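Local coordinates for protein malate dehydrogenase (PDB 6UM4) that probably catalyses the reversible, NAD-dependent oxidation of malate to oxaloacetate, at residues A[224-236]-A[406-418]. Numbering follows the deposited sequence.
Sequences NPANTNAMITSAN and ELIEEKKIVENLL
Helix 226-235 of the NAD-binding domain packs here against the C-terminal end of helix 394-414 and the turn after it, a buried interdomain contact that is polar at both ends and apolar between. The short axes run 9.9 Å apart and cross at -48°. At one end T228 OG1 donates to E410 OE1 on its anti lone pair (2.5 Å, a short bond). E410 keeps CG beside its own backbone N and is extended beyond it, which brings the carboxylate up to the first turn of helix 226-235; its OE2 takes a second bond from N279. A water links T228 OG1 to L407 O, giving to both. Nearby, CD2 of L407 rests 3.5 Å from N227 CB, the two side chains crossing at about a right angle, while the N227 amide is held by W371, G278 and H280.

The middle belongs to V414. Its CG2 faces T228 CG2 at 3.6 Å and I232 CD1 at 3.8 Å. M231, its CG anti to the backbone N (chi1 -176°), sends SD across the K411 chain, 3.5 Å from NZ, the lysine nitrogen, which is hydrogen-bonded to G369 O. In the lactate/malate dehydrogenase fold, where a Rossmann domain precedes an alpha/beta C-terminal domain, this brings the last long helix back onto the helix that links strands 218-221 and 245-247 in the parallel sheet. L418 CD2 touches both M231 CE and A235 CB, 3.6 Å from the latter. N236, just past the helix end, spends both ND2 hydrogens: one on L417 O (2.9 Å, N-H...O 175°), almost head-on to the carbonyl, the other on I232 O. With both acceptors close to its amide plane, the N236 side chain is held against rotation.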
loop_
_atom_site.group_PDB
_atom_site.type_symbol
_atom_site.label_atom_id
_atom_site.label_comp_id
_atom_site.label_asym_id
_atom_site.label_seq_id
_atom_site.Cartn_x
_atom_site.Cartn_y
_atom_site.Cartn_z
ATOM N N ASN A 224 10.030 -13.379 -12.175
ATOM C CA ASN A 224 11.300 -14.070 -12.379
ATOM C C ASN A 224 11.216 -15.114 -13.497
ATOM O O ASN A 224 10.134 -15.640 -13.789
ATOM C CB ASN A 224 11.754 -14.729 -11.092
ATOM C CG ASN A 224 12.574 -13.796 -10.240
ATOM O OD1 ASN A 224 13.350 -12.993 -10.766
ATOM N ND2 ASN A 224 12.410 -13.884 -8.923
ATOM N N PRO A 225 12.349 -15.401 -14.175
ATOM C CA PRO A 225 13.655 -14.723 -14.060
ATOM C C PRO A 225 13.646 -13.360 -14.767
ATOM O O PRO A 225 13.520 -13.276 -16.008
ATOM C CB PRO A 225 14.624 -15.707 -14.725
ATOM C CG PRO A 225 13.769 -16.386 -15.775
ATOM C CD PRO A 225 12.390 -16.515 -15.136
ATOM N N ALA A 226 13.755 -12.300 -13.958
ATOM C CA ALA A 226 13.419 -10.954 -14.421
ATOM C C ALA A 226 14.246 -10.554 -15.636
ATOM O O ALA A 226 13.691 -10.323 -16.710
ATOM C CB ALA A 226 13.610 -9.945 -13.291
ATOM N N ASN A 227 15.581 -10.523 -15.499
ATOM C CA ASN A 227 16.446 -10.051 -16.587
ATOM C C ASN A 227 16.160 -10.790 -17.877
ATOM O O ASN A 227 16.054 -10.185 -18.948
ATOM C CB ASN A 227 17.931 -10.229 -16.235
ATOM C CG ASN A 227 18.329 -9.470 -14.998
ATOM O OD1 ASN A 227 17.621 -9.516 -13.987
ATOM N ND2 ASN A 227 19.464 -8.771 -15.058
ATOM N N THR A 228 16.072 -12.114 -17.786
ATOM C CA THR A 228 15.844 -12.934 -18.967
ATOM C C THR A 228 14.434 -12.734 -19.519
ATOM O O THR A 228 14.235 -12.686 -20.738
ATOM C CB THR A 228 16.092 -14.390 -18.601
ATOM O OG1 THR A 228 17.435 -14.512 -18.109
ATOM C CG2 THR A 228 15.929 -15.291 -19.820
ATOM N N ASN A 229 13.435 -12.632 -18.639
ATOM C CA ASN A 229 12.086 -12.346 -19.123
ATOM C C ASN A 229 12.056 -11.036 -19.901
ATOM O O ASN A 229 11.449 -10.955 -20.975
ATOM C CB ASN A 229 11.103 -12.295 -17.954
ATOM C CG ASN A 229 10.742 -13.674 -17.428
ATOM O OD1 ASN A 229 10.919 -14.685 -18.109
ATOM N ND2 ASN A 229 10.246 -13.720 -16.197
ATOM N N ALA A 230 12.727 -10.001 -19.377
ATOM C CA ALA A 230 12.759 -8.709 -20.061
ATOM C C ALA A 230 13.422 -8.833 -21.427
ATOM O O ALA A 230 12.952 -8.258 -22.425
ATOM C CB ALA A 230 13.513 -7.694 -19.197
ATOM N N MET A 231 14.521 -9.588 -21.486
ATOM C CA MET A 231 15.215 -9.795 -22.744
ATOM C C MET A 231 14.318 -10.478 -23.770
ATOM O O MET A 231 14.350 -10.138 -24.955
ATOM C CB MET A 231 16.462 -10.625 -22.501
ATOM C CG MET A 231 17.288 -10.797 -23.771
ATOM S SD MET A 231 18.060 -12.406 -23.706
ATOM C CE MET A 231 16.610 -13.435 -23.842
ATOM N N ILE A 232 13.578 -11.506 -23.348
ATOM C CA ILE A 232 12.651 -12.177 -24.257
ATOM C C ILE A 232 11.542 -11.226 -24.701
ATOM O O ILE A 232 11.110 -11.244 -25.862
ATOM C CB ILE A 232 12.070 -13.443 -23.606
ATOM C CG1 ILE A 232 13.147 -14.511 -23.476
ATOM C CG2 ILE A 232 10.917 -13.983 -24.456
ATOM C CD1 ILE A 232 13.644 -15.016 -24.817
ATOM N N THR A 233 11.019 -10.429 -23.771
ATOM C CA THR A 233 9.977 -9.468 -24.129
ATOM C C THR A 233 10.466 -8.546 -25.237
ATOM O O THR A 233 9.792 -8.360 -26.258
ATOM C CB THR A 233 9.575 -8.641 -22.911
ATOM O OG1 THR A 233 9.173 -9.505 -21.846
ATOM C CG2 THR A 233 8.423 -7.705 -23.269
ATOM N N SER A 234 11.651 -7.963 -25.036
ATOM C CA SER A 234 12.214 -7.013 -25.980
ATOM C C SER A 234 12.529 -7.671 -27.313
ATOM O O SER A 234 12.305 -7.074 -28.368
ATOM C CB SER A 234 13.473 -6.386 -25.373
ATOM O OG SER A 234 14.066 -5.435 -26.242
ATOM N N ALA A 235 13.060 -8.900 -27.282
ATOM C CA ALA A 235 13.410 -9.587 -28.525
ATOM C C ALA A 235 12.192 -9.813 -29.398
ATOM O O ALA A 235 12.319 -9.941 -30.618
ATOM C CB ALA A 235 14.066 -10.930 -28.232
ATOM N N ASN A 236 11.017 -9.888 -28.787
ATOM C CA ASN A 236 9.764 -10.122 -29.491
ATOM C C ASN A 236 8.941 -8.853 -29.618
ATOM O O ASN A 236 7.730 -8.919 -29.880
ATOM C CB ASN A 236 8.971 -11.213 -28.778
ATOM C CG ASN A 236 9.633 -12.571 -28.899
ATOM O OD1 ASN A 236 9.473 -13.258 -29.911
ATOM N ND2 ASN A 236 10.427 -12.941 -27.896
ATOM N N GLU A 406 26.025 -16.069 -15.449
ATOM C CA GLU A 406 24.715 -16.665 -15.236
ATOM C C GLU A 406 23.704 -16.142 -16.240
ATOM O O GLU A 406 22.889 -16.904 -16.766
ATOM C CB GLU A 406 24.233 -16.380 -13.823
ATOM C CG GLU A 406 22.926 -17.039 -13.531
ATOM C CD GLU A 406 22.438 -16.705 -12.150
ATOM O OE1 GLU A 406 22.318 -15.500 -11.829
ATOM O OE2 GLU A 406 22.197 -17.659 -11.390
ATOM N N LEU A 407 23.755 -14.842 -16.524
ATOM C CA LEU A 407 22.850 -14.262 -17.505
ATOM C C LEU A 407 23.070 -14.879 -18.880
ATOM O O LEU A 407 22.110 -15.172 -19.602
ATOM C CB LEU A 407 23.057 -12.746 -17.557
ATOM C CG LEU A 407 22.500 -11.932 -16.385
ATOM C CD1 LEU A 407 23.094 -10.529 -16.356
ATOM C CD2 LEU A 407 20.970 -11.859 -16.486
ATOM N N ILE A 408 24.325 -15.101 -19.257
ATOM C CA ILE A 408 24.581 -15.729 -20.550
ATOM C C ILE A 408 24.029 -17.151 -20.572
ATOM O O ILE A 408 23.448 -17.592 -21.574
ATOM C CB ILE A 408 26.087 -15.686 -20.882
ATOM C CG1 ILE A 408 26.494 -14.236 -21.171
ATOM C CG2 ILE A 408 26.387 -16.567 -22.089
ATOM C CD1 ILE A 408 27.959 -14.009 -21.291
ATOM N N GLU A 409 24.194 -17.893 -19.472
ATOM C CA GLU A 409 23.665 -19.254 -19.430
ATOM C C GLU A 409 22.148 -19.242 -19.523
ATOM O O GLU A 409 21.553 -20.070 -20.219
ATOM C CB GLU A 409 24.127 -19.975 -18.161
ATOM N N GLU A 410 21.506 -18.286 -18.854
ATOM C CA GLU A 410 20.059 -18.171 -18.955
ATOM C C GLU A 410 19.634 -17.896 -20.394
ATOM O O GLU A 410 18.693 -18.515 -20.900
ATOM C CB GLU A 410 19.567 -17.074 -18.014
ATOM C CG GLU A 410 19.670 -17.478 -16.544
ATOM C CD GLU A 410 19.006 -16.501 -15.572
ATOM O OE1 GLU A 410 18.208 -15.628 -15.998
ATOM O OE2 GLU A 410 19.322 -16.599 -14.365
ATOM N N LYS A 411 20.353 -17.009 -21.082
ATOM C CA LYS A 411 19.986 -16.665 -22.451
ATOM C C LYS A 411 20.090 -17.874 -23.374
ATOM O O LYS A 411 19.175 -18.138 -24.159
ATOM C CB LYS A 411 20.870 -15.527 -22.953
ATOM C CG LYS A 411 20.634 -15.149 -24.391
ATOM C CD LYS A 411 21.304 -13.830 -24.698
ATOM C CE LYS A 411 21.258 -13.528 -26.186
ATOM N NZ LYS A 411 20.212 -12.494 -26.429
ATOM N N LYS A 412 21.167 -18.655 -23.247
ATOM C CA LYS A 412 21.318 -19.842 -24.084
ATOM C C LYS A 412 20.182 -20.827 -23.858
ATOM O O LYS A 412 19.747 -21.494 -24.801
ATOM C CB LYS A 412 22.658 -20.528 -23.812
ATOM N N ILE A 413 19.673 -20.916 -22.630
ATOM C CA ILE A 413 18.601 -21.866 -22.356
ATOM C C ILE A 413 17.319 -21.461 -23.072
ATOM O O ILE A 413 16.608 -22.313 -23.613
ATOM C CB ILE A 413 18.387 -22.002 -20.842
ATOM C CG1 ILE A 413 19.533 -22.815 -20.240
ATOM C CG2 ILE A 413 17.000 -22.584 -20.544
ATOM C CD1 ILE A 413 19.517 -22.867 -18.745
ATOM N N VAL A 414 17.028 -20.163 -23.143
ATOM C CA VAL A 414 15.775 -19.714 -23.742
ATOM C C VAL A 414 15.966 -19.197 -25.163
ATOM O O VAL A 414 15.044 -18.588 -25.716
ATOM C CB VAL A 414 15.085 -18.647 -22.876
ATOM C CG1 VAL A 414 14.838 -19.189 -21.490
ATOM C CG2 VAL A 414 15.909 -17.344 -22.821
ATOM N N GLU A 415 17.129 -19.453 -25.782
ATOM C CA GLU A 415 17.461 -18.836 -27.069
ATOM C C GLU A 415 16.426 -19.097 -28.159
ATOM O O GLU A 415 16.330 -18.314 -29.109
ATOM C CB GLU A 415 18.826 -19.324 -27.540
ATOM C CG GLU A 415 18.834 -20.789 -27.970
ATOM C CD GLU A 415 20.240 -21.366 -28.061
ATOM O OE1 GLU A 415 21.218 -20.588 -27.947
ATOM O OE2 GLU A 415 20.364 -22.599 -28.236
ATOM N N ASN A 416 15.649 -20.174 -28.053
ATOM C CA ASN A 416 14.690 -20.495 -29.105
ATOM C C ASN A 416 13.445 -19.614 -29.086
ATOM O O ASN A 416 12.631 -19.703 -30.010
ATOM C CB ASN A 416 14.277 -21.964 -29.013
ATOM C CG ASN A 416 15.402 -22.897 -29.383
ATOM O OD1 ASN A 416 16.260 -22.559 -30.203
ATOM N ND2 ASN A 416 15.414 -24.080 -28.777
ATOM N N LEU A 417 13.272 -18.778 -28.067
ATOM C CA LEU A 417 12.176 -17.823 -28.016
ATOM C C LEU A 417 12.607 -16.437 -28.486
ATOM O O LEU A 417 11.934 -15.444 -28.179
ATOM C CB LEU A 417 11.584 -17.784 -26.608
ATOM C CG LEU A 417 10.989 -19.168 -26.323
ATOM C CD1 LEU A 417 11.665 -19.895 -25.156
ATOM C CD2 LEU A 417 9.492 -19.083 -26.138
ATOM N N LEU A 418 13.726 -16.359 -29.210
ATOM C CA LEU A 418 14.223 -15.117 -29.796
ATOM C C LEU A 418 13.735 -14.953 -31.238
ATOM O O LEU A 418 12.707 -14.320 -31.495
ATOM C CB LEU A 418 15.759 -15.084 -29.749
ATOM C CG LEU A 418 16.407 -15.074 -28.358
ATOM C CD1 LEU A 418 17.923 -15.240 -28.447
ATOM C CD2 LEU A 418 16.053 -13.804 -27.592
HETATM O O HOH W 1 19.607 -13.540 -19.827
HETATM O O HOH W 2 17.300 -13.570 -15.078
#